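Local coordinates for YCAC GENE product (Escherichia coli, PDB 1YAC), which is an octameric hydrolase of unknown specificity, related to isochorismatase-type enzymes with a three-layer alpha-beta-alpha fold, at residues L16-Q21 against I82-N87; L41-L46 against F134-A139; N51-L56 against T103-L108; D95-V100 against I127-D132; T164-A169 against N189-Y194. One frame throughout, in Å; residues are numbered along the deposited sequence.

Contact 1. Residues L16-Q21 against I82-N87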
# COMPACT_ATOMS: atom_id res chain seq x y z
N LEU A 16 4.81 17.09 27.28
CA LEU A 16 5.65 16.01 27.81
C LEU A 16 6.28 15.28 26.63
O LEU A 16 5.57 14.71 25.80
CB LEU A 16 4.82 15.00 28.63
CG LEU A 16 3.78 15.45 29.66
CD1 LEU A 16 3.32 14.25 30.48
CD2 LEU A 16 4.33 16.54 30.56
N LEU A 17 7.61 15.34 26.54
CA LEU A 17 8.34 14.67 25.46
C LEU A 17 9.02 13.46 26.09
O LEU A 17 10.02 13.58 26.80
CB LEU A 17 9.35 15.64 24.84
CG LEU A 17 8.72 16.92 24.28
CD1 LEU A 17 9.81 17.79 23.63
CD2 LEU A 17 7.64 16.57 23.25
N VAL A 18 8.48 12.28 25.79
CA VAL A 18 8.93 11.04 26.38
C VAL A 18 9.77 10.08 25.53
O VAL A 18 9.28 9.49 24.57
CB VAL A 18 7.70 10.24 26.92
CG1 VAL A 18 8.15 9.10 27.85
CG2 VAL A 18 6.72 11.18 27.64
N ASP A 19 11.03 9.94 25.92
CA ASP A 19 11.96 9.00 25.30
C ASP A 19 12.27 9.10 23.80
O ASP A 19 12.40 8.07 23.12
CB ASP A 19 11.55 7.57 25.65
CG ASP A 19 11.35 7.36 27.15
OD1 ASP A 19 11.74 8.23 27.95
OD2 ASP A 19 10.78 6.32 27.52
N HIS A 20 12.36 10.31 23.27
CA HIS A 20 12.73 10.50 21.87
C HIS A 20 14.26 10.36 21.91
O HIS A 20 15.00 11.36 21.85
CB HIS A 20 12.33 11.89 21.37
CG HIS A 20 10.85 12.07 21.16
ND1 HIS A 20 10.05 12.73 22.07
CD2 HIS A 20 10.05 11.75 20.12
CE1 HIS A 20 8.82 12.80 21.60
NE2 HIS A 20 8.79 12.21 20.41
N GLN A 21 14.72 9.13 22.07
CA GLN A 21 16.15 8.84 22.17
C GLN A 21 16.75 8.29 20.88
O GLN A 21 16.07 7.60 20.11
CB GLN A 21 16.39 7.90 23.35
CG GLN A 21 16.05 8.57 24.69
CD GLN A 21 15.84 7.57 25.81
OE1 GLN A 21 14.69 7.48 26.30
NE2 GLN A 21 16.80 6.86 26.20
N ILE A 82 14.15 14.34 33.41
CA ILE A 82 14.11 13.17 34.26
C ILE A 82 14.63 11.93 33.53
O ILE A 82 13.98 11.41 32.62
CB ILE A 82 12.66 12.91 34.79
CG1 ILE A 82 12.13 14.13 35.57
CG2 ILE A 82 12.63 11.70 35.70
CD1 ILE A 82 11.57 15.23 34.71
N ALA A 83 15.85 11.54 33.86
CA ALA A 83 16.46 10.35 33.28
C ALA A 83 16.01 9.22 34.19
O ALA A 83 16.48 9.11 35.33
CB ALA A 83 17.99 10.46 33.29
N ARG A 84 15.02 8.46 33.74
CA ARG A 84 14.48 7.35 34.53
C ARG A 84 15.41 6.15 34.44
O ARG A 84 15.67 5.62 33.36
CB ARG A 84 13.08 6.97 34.03
CG ARG A 84 12.20 8.17 33.70
CD ARG A 84 10.74 7.78 33.52
NE ARG A 84 10.52 6.74 32.52
CZ ARG A 84 10.59 6.92 31.20
NH1 ARG A 84 10.89 8.11 30.70
NH2 ARG A 84 10.37 5.90 30.38
N PRO A 85 15.91 5.68 35.59
CA PRO A 85 16.81 4.53 35.58
C PRO A 85 16.11 3.19 35.42
O PRO A 85 16.74 2.21 35.04
CB PRO A 85 17.52 4.62 36.93
CG PRO A 85 16.82 5.72 37.71
CD PRO A 85 15.58 6.10 36.96
N GLY A 86 14.80 3.15 35.68
CA GLY A 86 14.10 1.88 35.56
C GLY A 86 12.63 1.87 35.20
O GLY A 86 12.19 0.99 34.46
N ASN A 87 11.86 2.83 35.72
CA ASN A 87 10.43 2.90 35.43
C ASN A 87 10.10 3.07 33.96
O ASN A 87 10.50 4.06 33.34
CB ASN A 87 9.77 4.01 36.23
CG ASN A 87 9.48 3.60 37.66
OD1 ASN A 87 9.80 4.32 38.61
ND2 ASN A 87 8.89 2.41 37.83
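Arg84 reaches from the end of strand 81-84 to the carboxylate of Asp19, just past the end of strand 13-18, and forms a salt bridge there. Its CB heads toward 16-21, and CG lies opposite the carbonyl carbon (chi1 -42°), which starts the chain across the gap between the two strands. CG and CD carry it on to a bend at chi3, beyond which the guanidinium takes up three directions of bonding. NE turns back to its own segment and donates to the backbone O of Asn87 at 2.8 Å, close to the guanidinium plane, so the following loop fixes the rotation of the group. NH1 gives a hydrogen bond to Asp19 OD1 at 2.9 Å, with an N-H...O angle of 157°, and meets the syn lone pair of that oxygen. NH1 also bonds Thr57 OG1, and it lies 4.1 Å from Val18 CG1, which comes in obliquely. NH2 faces Asp19 OD2, but the position of this oxygen is less certain. Carboxylate and guanidinium are nearly coplanar, 14° apart, although the two side chains cross at about a right angle. With Cys118 of helix 115-128, which packs on both Asp19 and Val18, the grouping recalls the Asp-Lys-Cys triad of isochorismatase-like cysteine hydrolases, with an arginine in the basic place, and is consistent with an active site here. The pair bridges the C-terminal ends of two parallel strands that are not neighbours: strand 54-59 runs between them, contributing Thr57 and Ser59.

Contact 2. Residues L41-L46 against F134-A139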
# COMPACT_ATOMS: atom_id res chain seq x y z
N LEU A 41 10.61 17.64 15.62
CA LEU A 41 11.22 18.96 15.73
C LEU A 41 10.14 20.05 15.66
O LEU A 41 10.27 21.11 16.26
CB LEU A 41 12.28 19.17 14.65
CG LEU A 41 13.45 18.18 14.70
CD1 LEU A 41 14.48 18.56 13.64
CD2 LEU A 41 14.08 18.19 16.08
N ALA A 42 9.08 19.78 14.91
CA ALA A 42 7.98 20.74 14.79
C ALA A 42 7.33 20.90 16.15
O ALA A 42 7.04 22.03 16.56
CB ALA A 42 6.96 20.25 13.77
N LEU A 43 7.13 19.78 16.84
CA LEU A 43 6.52 19.76 18.17
C LEU A 43 7.40 20.53 19.15
O LEU A 43 6.90 21.31 19.96
CB LEU A 43 6.30 18.33 18.67
CG LEU A 43 5.65 18.19 20.07
CD1 LEU A 43 4.31 18.96 20.15
CD2 LEU A 43 5.44 16.71 20.37
N GLY A 44 8.70 20.28 19.11
CA GLY A 44 9.59 21.02 19.99
C GLY A 44 9.51 22.53 19.71
O GLY A 44 9.40 23.35 20.64
N ASP A 45 9.52 22.89 18.43
CA ASP A 45 9.46 24.29 18.02
C ASP A 45 8.17 24.97 18.46
O ASP A 45 8.18 26.13 18.87
CB ASP A 45 9.61 24.44 16.50
CG ASP A 45 11.05 24.30 16.03
OD1 ASP A 45 11.96 23.99 16.84
OD2 ASP A 45 11.26 24.51 14.83
N LEU A 46 7.05 24.25 18.38
CA LEU A 46 5.78 24.85 18.79
C LEU A 46 5.73 25.00 20.30
O LEU A 46 5.22 26.01 20.81
CB LEU A 46 4.57 24.08 18.23
CG LEU A 46 4.07 22.77 18.83
CD1 LEU A 46 3.18 23.01 20.05
CD2 LEU A 46 3.30 22.01 17.76
N PHE A 134 -3.86 15.12 25.48
CA PHE A 134 -3.86 15.30 24.04
C PHE A 134 -2.59 14.58 23.53
O PHE A 134 -1.47 14.97 23.88
CB PHE A 134 -3.78 16.80 23.71
CG PHE A 134 -4.95 17.60 24.23
CD1 PHE A 134 -5.03 17.94 25.57
CD2 PHE A 134 -5.94 18.04 23.36
CE1 PHE A 134 -6.10 18.72 26.06
CE2 PHE A 134 -7.01 18.82 23.82
CZ PHE A 134 -7.08 19.16 25.18
N VAL A 135 -2.78 13.53 22.74
CA VAL A 135 -1.66 12.76 22.21
C VAL A 135 -1.29 13.25 20.81
O VAL A 135 -2.17 13.41 19.96
CB VAL A 135 -2.05 11.26 22.13
CG1 VAL A 135 -0.96 10.44 21.45
CG2 VAL A 135 -2.32 10.73 23.54
N VAL A 136 -0.01 13.54 20.58
CA VAL A 136 0.43 13.99 19.26
C VAL A 136 0.84 12.71 18.53
O VAL A 136 1.99 12.26 18.62
CB VAL A 136 1.60 14.99 19.35
CG1 VAL A 136 1.77 15.69 18.03
CG2 VAL A 136 1.35 16.02 20.44
N THR A 137 -0.09 12.17 17.76
CA THR A 137 0.10 10.90 17.07
C THR A 137 1.13 10.90 15.96
O THR A 137 1.63 9.83 15.58
CB THR A 137 -1.23 10.35 16.53
OG1 THR A 137 -1.77 11.26 15.58
CG2 THR A 137 -2.23 10.16 17.66
N ASP A 138 1.40 12.07 15.37
CA ASP A 138 2.40 12.13 14.32
C ASP A 138 3.80 12.49 14.81
O ASP A 138 4.74 12.56 14.01
CB ASP A 138 1.93 12.98 13.12
CG ASP A 138 1.75 14.44 13.44
OD1 ASP A 138 1.76 14.83 14.63
OD2 ASP A 138 1.59 15.22 12.48
N ALA A 139 3.95 12.69 16.12
CA ALA A 139 5.25 12.95 16.74
C ALA A 139 5.58 11.82 17.74
O ALA A 139 6.47 11.95 18.58
CB ALA A 139 5.27 14.31 17.44
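Leu43 of helix 33-49 and Val136 at the end of strand 132-136 point their side chains at each other and meet tip to tip. The leucine carries its CG anti to the backbone N (chi1 -180°), which extends the isobutyl group away from the helix and presents both methyls to the strand end. CD2 lies 4.1 Å from CG2 of Val136, and CD1 is almost as near to the same methyl, at 4.2 Å from CG2 of Val136. One valine branch therefore faces the leucine fork. The other partner of CD2 is the CB of Ala139, at 3.8 Å, whose bond from CA is directed at the helix. Val136 and Ala139 are brought to the same leucine by the type I beta turn that spans them, closed by a bond from Ala139 N to Val136 O of 3.2 Å. The packing is wholly apolar and buried, close to the centre of the chain. Polar groups of the turn look to other parts of the protein: Asp138 OD1 bonds the backbone N of Trp165 at the start of helix 165-173, and Ala139 O bonds His20 NE2. Helix 33-49 thus rests on the parallel sheet, with Leu43 also touching Leu17 of strand 13-18 and Ala111 of strand 107-112, while Ala42 and Leu46 of the same helix turn to helix 165-173.

Contact 3. Residues N51-L56 against T103-L108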
# COMPACT_ATOMS: atom_id res chain seq x y z
N ASN A 51 5.67 28.96 24.29
CA ASN A 51 6.15 29.08 25.67
C ASN A 51 5.44 28.15 26.64
O ASN A 51 5.08 28.55 27.74
CB ASN A 51 5.94 30.51 26.18
CG ASN A 51 7.09 31.39 25.87
OD1 ASN A 51 7.01 32.26 25.01
ND2 ASN A 51 8.16 31.22 26.59
N LEU A 52 5.24 26.90 26.25
CA LEU A 52 4.55 25.96 27.13
C LEU A 52 5.54 25.25 28.02
O LEU A 52 6.60 24.82 27.56
CB LEU A 52 3.82 24.90 26.30
CG LEU A 52 2.88 25.40 25.22
CD1 LEU A 52 2.34 24.18 24.45
CD2 LEU A 52 1.75 26.22 25.82
N PRO A 53 5.23 25.14 29.33
CA PRO A 53 6.14 24.44 30.25
C PRO A 53 6.36 23.07 29.62
O PRO A 53 5.38 22.38 29.29
CB PRO A 53 5.31 24.33 31.53
CG PRO A 53 4.56 25.63 31.52
CD PRO A 53 4.07 25.70 30.06
N THR A 54 7.61 22.68 29.47
CA THR A 54 7.96 21.41 28.82
C THR A 54 8.78 20.50 29.73
O THR A 54 9.64 20.96 30.48
CB THR A 54 8.71 21.69 27.49
OG1 THR A 54 7.86 22.48 26.64
CG2 THR A 54 9.10 20.40 26.77
N ILE A 55 8.47 19.21 29.69
CA ILE A 55 9.15 18.20 30.49
C ILE A 55 9.78 17.13 29.59
O ILE A 55 9.11 16.55 28.74
CB ILE A 55 8.16 17.56 31.46
CG1 ILE A 55 7.67 18.62 32.45
CG2 ILE A 55 8.81 16.42 32.24
CD1 ILE A 55 6.46 18.20 33.19
N LEU A 56 11.08 16.94 29.76
CA LEU A 56 11.82 15.94 29.00
C LEU A 56 12.11 14.74 29.90
O LEU A 56 12.39 14.91 31.10
CB LEU A 56 13.16 16.51 28.52
CG LEU A 56 13.16 17.83 27.76
CD1 LEU A 56 14.61 18.23 27.51
CD2 LEU A 56 12.39 17.71 26.45
N THR A 103 3.92 22.17 36.89
CA THR A 103 3.64 23.10 35.80
C THR A 103 2.33 23.82 36.09
O THR A 103 2.09 24.90 35.57
CB THR A 103 3.51 22.38 34.43
OG1 THR A 103 2.33 21.57 34.41
CG2 THR A 103 4.71 21.50 34.13
N GLY A 104 1.47 23.17 36.87
CA GLY A 104 0.18 23.74 37.21
C GLY A 104 -0.80 23.72 36.06
O GLY A 104 -1.86 24.36 36.12
N LYS A 105 -0.48 22.96 35.01
CA LYS A 105 -1.33 22.88 33.82
C LYS A 105 -2.28 21.68 33.83
O LYS A 105 -1.87 20.57 34.16
CB LYS A 105 -0.48 22.84 32.54
CG LYS A 105 0.52 23.98 32.44
CD LYS A 105 -0.13 25.33 32.65
CE LYS A 105 0.89 26.44 32.60
NZ LYS A 105 0.26 27.77 32.86
N LYS A 106 -3.53 21.93 33.46
CA LYS A 106 -4.57 20.90 33.40
C LYS A 106 -4.45 20.02 32.14
O LYS A 106 -4.82 18.84 32.16
CB LYS A 106 -5.93 21.59 33.43
CG LYS A 106 -7.15 20.71 33.22
CD LYS A 106 -7.33 19.75 34.34
CE LYS A 106 -8.73 19.18 34.36
NZ LYS A 106 -8.92 18.47 35.66
N GLN A 107 -3.99 20.61 31.04
CA GLN A 107 -3.88 19.89 29.78
C GLN A 107 -2.45 19.43 29.54
O GLN A 107 -1.51 20.19 29.74
CB GLN A 107 -4.31 20.80 28.63
CG GLN A 107 -5.72 21.38 28.82
CD GLN A 107 -6.07 22.37 27.74
OE1 GLN A 107 -5.20 22.98 27.11
NE2 GLN A 107 -7.36 22.55 27.51
N LEU A 108 -2.30 18.19 29.08
CA LEU A 108 -0.99 17.64 28.81
C LEU A 108 -0.93 17.20 27.36
O LEU A 108 -1.78 16.41 26.92
CB LEU A 108 -0.70 16.42 29.70
CG LEU A 108 -0.85 16.62 31.20
CD1 LEU A 108 -0.47 15.31 31.94
CD2 LEU A 108 0.05 17.77 31.64
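Pro53 and Ile55 meet Thr103 and Lys105 through carbon contacts alone. The methyl CG2 of Thr103 is shared: it lies 3.9 Å from CB of Pro53, just before strand 54-59, and 3.9 Å from CD1 of Ile55, within it. Ile55 reaches it because its CG1 branch is opposite the carbonyl carbon (chi1 -64°), with CD1 extended beyond. Lys105 adds the flank of its aliphatic chain, which crosses the proline ring at about a right angle and puts CE 3.9 Å from Pro53 CG. Polar bonding stays within each segment or turns to the surroundings. Thr103 OG1 accepts from Lys105 N at 3.2 Å, an ST turn, and is also bonded to Val100 O in the preceding helix; these two bonds fix the hydroxyl and turn CG2 to the apolar side. Lys105 NZ finds its partner in Asn11 O. On the facing segment Thr54 OG1 donates to Leu52 O at 2.8 Å, from above the carbonyl plane. Both segments are helix-to-strand turns of the parallel alpha-beta sandwich: a Schellman motif at Asn51 ends helix 33-49 before strand 54-59, and Gly104, with positive phi, follows helix 94-102 before strand 107-112. Strand 13-18 lies between these two strands, and the turns meet at the N-terminal ends, as befits a three-layer alpha-beta-alpha sandwich, whose helices return the chain to the starts of parallel strands.

Contact 4. Residues D95-V100 against I127-D132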
# COMPACT_ATOMS: atom_id res chain seq x y z
N ASP A 95 9.66 11.81 40.46
CA ASP A 95 10.19 13.09 40.00
C ASP A 95 9.43 13.56 38.77
O ASP A 95 9.17 14.75 38.62
CB ASP A 95 11.67 12.98 39.65
CG ASP A 95 12.57 13.02 40.87
OD1 ASP A 95 12.08 13.37 41.96
OD2 ASP A 95 13.77 12.72 40.73
N PHE A 96 9.09 12.62 37.89
CA PHE A 96 8.37 12.96 36.68
C PHE A 96 7.00 13.55 37.01
O PHE A 96 6.67 14.65 36.56
CB PHE A 96 8.23 11.73 35.76
CG PHE A 96 7.52 12.02 34.47
CD1 PHE A 96 8.22 12.58 33.40
CD2 PHE A 96 6.16 11.75 34.32
CE1 PHE A 96 7.57 12.86 32.20
CE2 PHE A 96 5.50 12.03 33.13
CZ PHE A 96 6.21 12.59 32.07
N VAL A 97 6.21 12.84 37.82
CA VAL A 97 4.88 13.31 38.19
C VAL A 97 4.96 14.67 38.90
O VAL A 97 4.18 15.58 38.60
CB VAL A 97 4.11 12.29 39.08
CG1 VAL A 97 2.71 12.81 39.39
CG2 VAL A 97 3.99 10.94 38.37
N LYS A 98 5.94 14.83 39.78
CA LYS A 98 6.13 16.09 40.50
C LYS A 98 6.35 17.23 39.50
O LYS A 98 5.71 18.29 39.60
CB LYS A 98 7.33 15.99 41.44
CG LYS A 98 6.97 15.87 42.90
CD LYS A 98 8.22 15.86 43.77
CE LYS A 98 9.04 17.13 43.58
NZ LYS A 98 10.26 17.14 44.45
N ALA A 99 7.21 17.00 38.52
CA ALA A 99 7.50 18.02 37.51
C ALA A 99 6.23 18.36 36.73
O ALA A 99 5.92 19.54 36.51
CB ALA A 99 8.61 17.56 36.57
N VAL A 100 5.47 17.33 36.34
CA VAL A 100 4.23 17.54 35.60
C VAL A 100 3.25 18.39 36.42
O VAL A 100 2.75 19.40 35.94
CB VAL A 100 3.55 16.21 35.22
CG1 VAL A 100 2.18 16.49 34.59
CG2 VAL A 100 4.43 15.43 34.25
N ILE A 127 -4.81 10.43 32.65
CA ILE A 127 -6.27 10.51 32.52
C ILE A 127 -6.89 10.07 33.84
O ILE A 127 -7.80 10.74 34.35
CB ILE A 127 -6.78 9.62 31.34
CG1 ILE A 127 -6.46 10.30 30.00
CG2 ILE A 127 -8.30 9.35 31.46
CD1 ILE A 127 -6.69 9.41 28.78
N GLU A 128 -6.37 9.00 34.44
CA GLU A 128 -6.91 8.54 35.72
C GLU A 128 -6.75 9.62 36.80
O GLU A 128 -7.59 9.77 37.67
CB GLU A 128 -6.22 7.26 36.19
CG GLU A 128 -6.68 6.82 37.58
CD GLU A 128 -6.08 5.50 38.03
OE1 GLU A 128 -5.81 4.62 37.18
OE2 GLU A 128 -5.90 5.33 39.25
N GLU A 129 -5.66 10.38 36.71
CA GLU A 129 -5.40 11.45 37.67
C GLU A 129 -6.24 12.70 37.42
O GLU A 129 -6.18 13.65 38.20
CB GLU A 129 -3.91 11.81 37.70
CG GLU A 129 -3.03 10.73 38.32
CD GLU A 129 -2.16 11.25 39.46
OE1 GLU A 129 -2.49 12.30 40.05
OE2 GLU A 129 -1.15 10.61 39.79
N GLY A 130 -7.02 12.72 36.35
CA GLY A 130 -7.86 13.87 36.08
C GLY A 130 -7.37 14.88 35.07
O GLY A 130 -8.01 15.91 34.87
N PHE A 131 -6.24 14.61 34.42
CA PHE A 131 -5.73 15.55 33.42
C PHE A 131 -6.44 15.40 32.07
O PHE A 131 -6.99 14.33 31.76
CB PHE A 131 -4.23 15.32 33.18
CG PHE A 131 -3.35 15.75 34.33
CD1 PHE A 131 -2.86 17.05 34.39
CD2 PHE A 131 -2.99 14.84 35.31
CE1 PHE A 131 -2.00 17.43 35.43
CE2 PHE A 131 -2.13 15.20 36.35
CZ PHE A 131 -1.64 16.50 36.40
N ASP A 132 -6.45 16.46 31.29
CA ASP A 132 -7.01 16.41 29.94
C ASP A 132 -5.79 16.10 29.09
O ASP A 132 -4.86 16.89 29.03
CB ASP A 132 -7.63 17.75 29.56
CG ASP A 132 -8.92 17.99 30.30
OD1 ASP A 132 -9.65 16.99 30.52
OD2 ASP A 132 -9.19 19.14 30.70
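Val100 and Phe131 form a small apolar contact, partly buried, between helix 94-102 and the turn that leads from helix 115-128 into strand 132-136. Val100 CG1 sits 4.2 Å from Phe131 CZ, at the far end of the ring, and approaches it obliquely. The ring gets there because Phe131 carries its CG opposite the carbonyl carbon (chi1 -71°), directed at the neighbouring helix. One turn of helix earlier, Val97 CG1 brushes the carboxylate of Glu129, 4.5 Å from OE2, a looser contact at the surface. That carboxylate is held by polar partners outside the two segments: OE2 bonds Trp91 NE1, and OE1 makes a salt bridge with Lys101, which ties it to the same helix. A Schellman motif, with Gly130 at positive phi, ends helix 115-128 and swings the chain so that Phe131 follows Glu129 toward helix 94-102. Behind the contact lies the sheet: Val100 packs on Leu16, Ile55 and Leu108 of strands 13-18, 54-59 and 107-112, and Phe131 also touches Leu108. The contact thus joins helix 94-102 to the turn after helix 115-128 on one side of the sheet.

Contact 5. Residues T164-A169 against N189-Y194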
# COMPACT_ATOMS: atom_id res chain seq x y z
N THR A 164 -2.61 15.94 15.97
CA THR A 164 -1.36 15.93 15.23
C THR A 164 -0.74 17.31 15.42
O THR A 164 -1.46 18.27 15.72
CB THR A 164 -1.58 15.49 13.75
OG1 THR A 164 -2.77 16.08 13.23
CG2 THR A 164 -1.75 13.96 13.71
N TRP A 165 0.57 17.44 15.24
CA TRP A 165 1.24 18.70 15.53
C TRP A 165 0.68 19.97 14.91
O TRP A 165 0.57 20.98 15.60
CB TRP A 165 2.78 18.61 15.39
CG TRP A 165 3.31 18.76 14.00
CD1 TRP A 165 3.72 17.76 13.16
CD2 TRP A 165 3.47 19.99 13.28
NE1 TRP A 165 4.12 18.30 11.96
CE2 TRP A 165 3.98 19.66 12.00
CE3 TRP A 165 3.23 21.34 13.59
CZ2 TRP A 165 4.25 20.63 11.03
CZ3 TRP A 165 3.50 22.30 12.63
CH2 TRP A 165 4.01 21.95 11.36
N PHE A 166 0.32 19.94 13.63
CA PHE A 166 -0.21 21.14 12.98
C PHE A 166 -1.54 21.52 13.64
O PHE A 166 -1.77 22.70 13.94
CB PHE A 166 -0.36 20.91 11.47
CG PHE A 166 -0.95 22.10 10.74
CD1 PHE A 166 -0.14 23.16 10.35
CD2 PHE A 166 -2.30 22.12 10.40
CE1 PHE A 166 -0.67 24.23 9.63
CE2 PHE A 166 -2.84 23.18 9.68
CZ PHE A 166 -2.02 24.23 9.29
N GLY A 167 -2.37 20.51 13.92
CA GLY A 167 -3.63 20.75 14.58
C GLY A 167 -3.41 21.35 15.97
O GLY A 167 -4.11 22.28 16.38
N VAL A 168 -2.42 20.81 16.69
CA VAL A 168 -2.06 21.29 18.04
C VAL A 168 -1.68 22.79 17.96
O VAL A 168 -2.19 23.61 18.72
CB VAL A 168 -0.84 20.46 18.62
CG1 VAL A 168 -0.30 21.10 19.91
CG2 VAL A 168 -1.27 19.00 18.91
N ALA A 169 -0.81 23.13 17.01
CA ALA A 169 -0.38 24.51 16.86
C ALA A 169 -1.56 25.45 16.58
O ALA A 169 -1.64 26.55 17.14
CB ALA A 169 0.67 24.62 15.76
N ASN A 189 8.90 26.34 8.21
CA ASN A 189 10.01 25.48 8.61
C ASN A 189 9.67 24.00 8.68
O ASN A 189 10.56 23.16 8.61
CB ASN A 189 10.55 25.89 9.98
CG ASN A 189 11.22 27.26 9.95
OD1 ASN A 189 11.81 27.63 8.95
ND2 ASN A 189 11.00 28.05 10.98
N HIS A 190 8.37 23.69 8.79
CA HIS A 190 7.94 22.31 8.93
C HIS A 190 6.92 21.74 7.94
O HIS A 190 6.51 20.59 8.08
CB HIS A 190 7.48 22.07 10.38
CG HIS A 190 8.57 22.29 11.37
ND1 HIS A 190 9.65 21.44 11.50
CD2 HIS A 190 8.77 23.29 12.27
CE1 HIS A 190 10.46 21.90 12.44
NE2 HIS A 190 9.95 23.01 12.92
N ILE A 191 6.56 22.53 6.94
CA ILE A 191 5.62 22.06 5.93
C ILE A 191 6.14 22.55 4.57
O ILE A 191 5.86 23.68 4.16
CB ILE A 191 4.20 22.64 6.17
CG1 ILE A 191 3.76 22.39 7.62
CG2 ILE A 191 3.20 22.01 5.19
CD1 ILE A 191 2.52 23.17 8.01
N PRO A 192 6.94 21.72 3.87
CA PRO A 192 7.49 22.11 2.56
C PRO A 192 6.45 22.73 1.63
O PRO A 192 6.73 23.73 0.96
CB PRO A 192 8.03 20.79 2.02
CG PRO A 192 8.56 20.13 3.27
CD PRO A 192 7.43 20.39 4.27
N ASP A 193 5.25 22.15 1.59
CA ASP A 193 4.19 22.66 0.72
C ASP A 193 3.81 24.10 1.07
O ASP A 193 3.60 24.93 0.18
CB ASP A 193 2.95 21.75 0.77
CG ASP A 193 3.20 20.36 0.17
OD1 ASP A 193 3.90 20.25 -0.87
OD2 ASP A 193 2.68 19.37 0.73
N TYR A 194 3.74 24.40 2.37
CA TYR A 194 3.39 25.74 2.81
C TYR A 194 4.51 26.71 2.50
O TYR A 194 4.27 27.84 2.05
CB TYR A 194 3.07 25.77 4.31
CG TYR A 194 2.26 27.00 4.65
CD1 TYR A 194 0.93 27.10 4.25
CD2 TYR A 194 2.83 28.09 5.32
CE1 TYR A 194 0.18 28.24 4.49
CE2 TYR A 194 2.08 29.25 5.58
CZ TYR A 194 0.75 29.31 5.15
OH TYR A 194 -0.04 30.40 5.39
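Phe166 and His190 mark the closest backbone approach, with their CA atoms 9.2 Å apart, and large side chains span the distance. Residues 165-169 open helix 165-173, which follows strand 161-163, the last of the parallel sheet in this isochorismatase-like alpha-beta fold. In 189-194 the end of helix 180-190 gives way to helix 192-204, with Ile191 in an extended conformation at the N-cap between them. Trp165 carries most of the contact. Its CG lies between the backbone N and the carbonyl carbon (chi1 83°), and the indole reaches His190 with its six-membered ring. The two rings form a T-shaped pair: the imidazole edge points to the indole face, with planes at 74° and centroids 5.9 Å apart. Closer still are the aliphatic atoms, His190 CB at 3.6 Å from Trp165 CZ2 and Ile191 CG1 at 3.8 Å from Trp165 CH2. The polar ends of both rings are bound by helix 33-49, Trp165 NE1 to Asn39 OD1 and His190 NE2 to Asp45 OD2, which probably fixes their tilt. A neighbouring subunit packs its Leu27 on Ile191 and sets its Phe143 edge-to-face with Phe166. Within the chain the Ile191 and Phe166 side chains cross at about a right angle, and Ile191 CD1 comes obliquely to 3.5 Å from Phe166 CD1.

In the fold
Contacts 1, 2 and 5 are buried, whereas contacts 3 and 4 are only partly buried, at the N-terminal ends of the strands. Contact 2 lies closest to the chain centre and is purely apolar; contact 1, at the C-terminal strand ends, is instead built on a salt bridge. Strand 13-18 links contact 1 to contact 2 through Leu17, to contact 3 through Leu16 against Ile55, and to contact 4 through Leu16 against Val100. Contacts 3 and 4 adjoin, with Ile55 packed on Val100 and Lys106 NZ bonded to Gly130 O. Contact 5 is tied to contact 2 by bonds from Asp45 to His190 and from Asp138 to the backbone N of Trp165. Contact 5 alone has a ring-on-ring pair across it, on the far side of the chain from contacts 1 and 4.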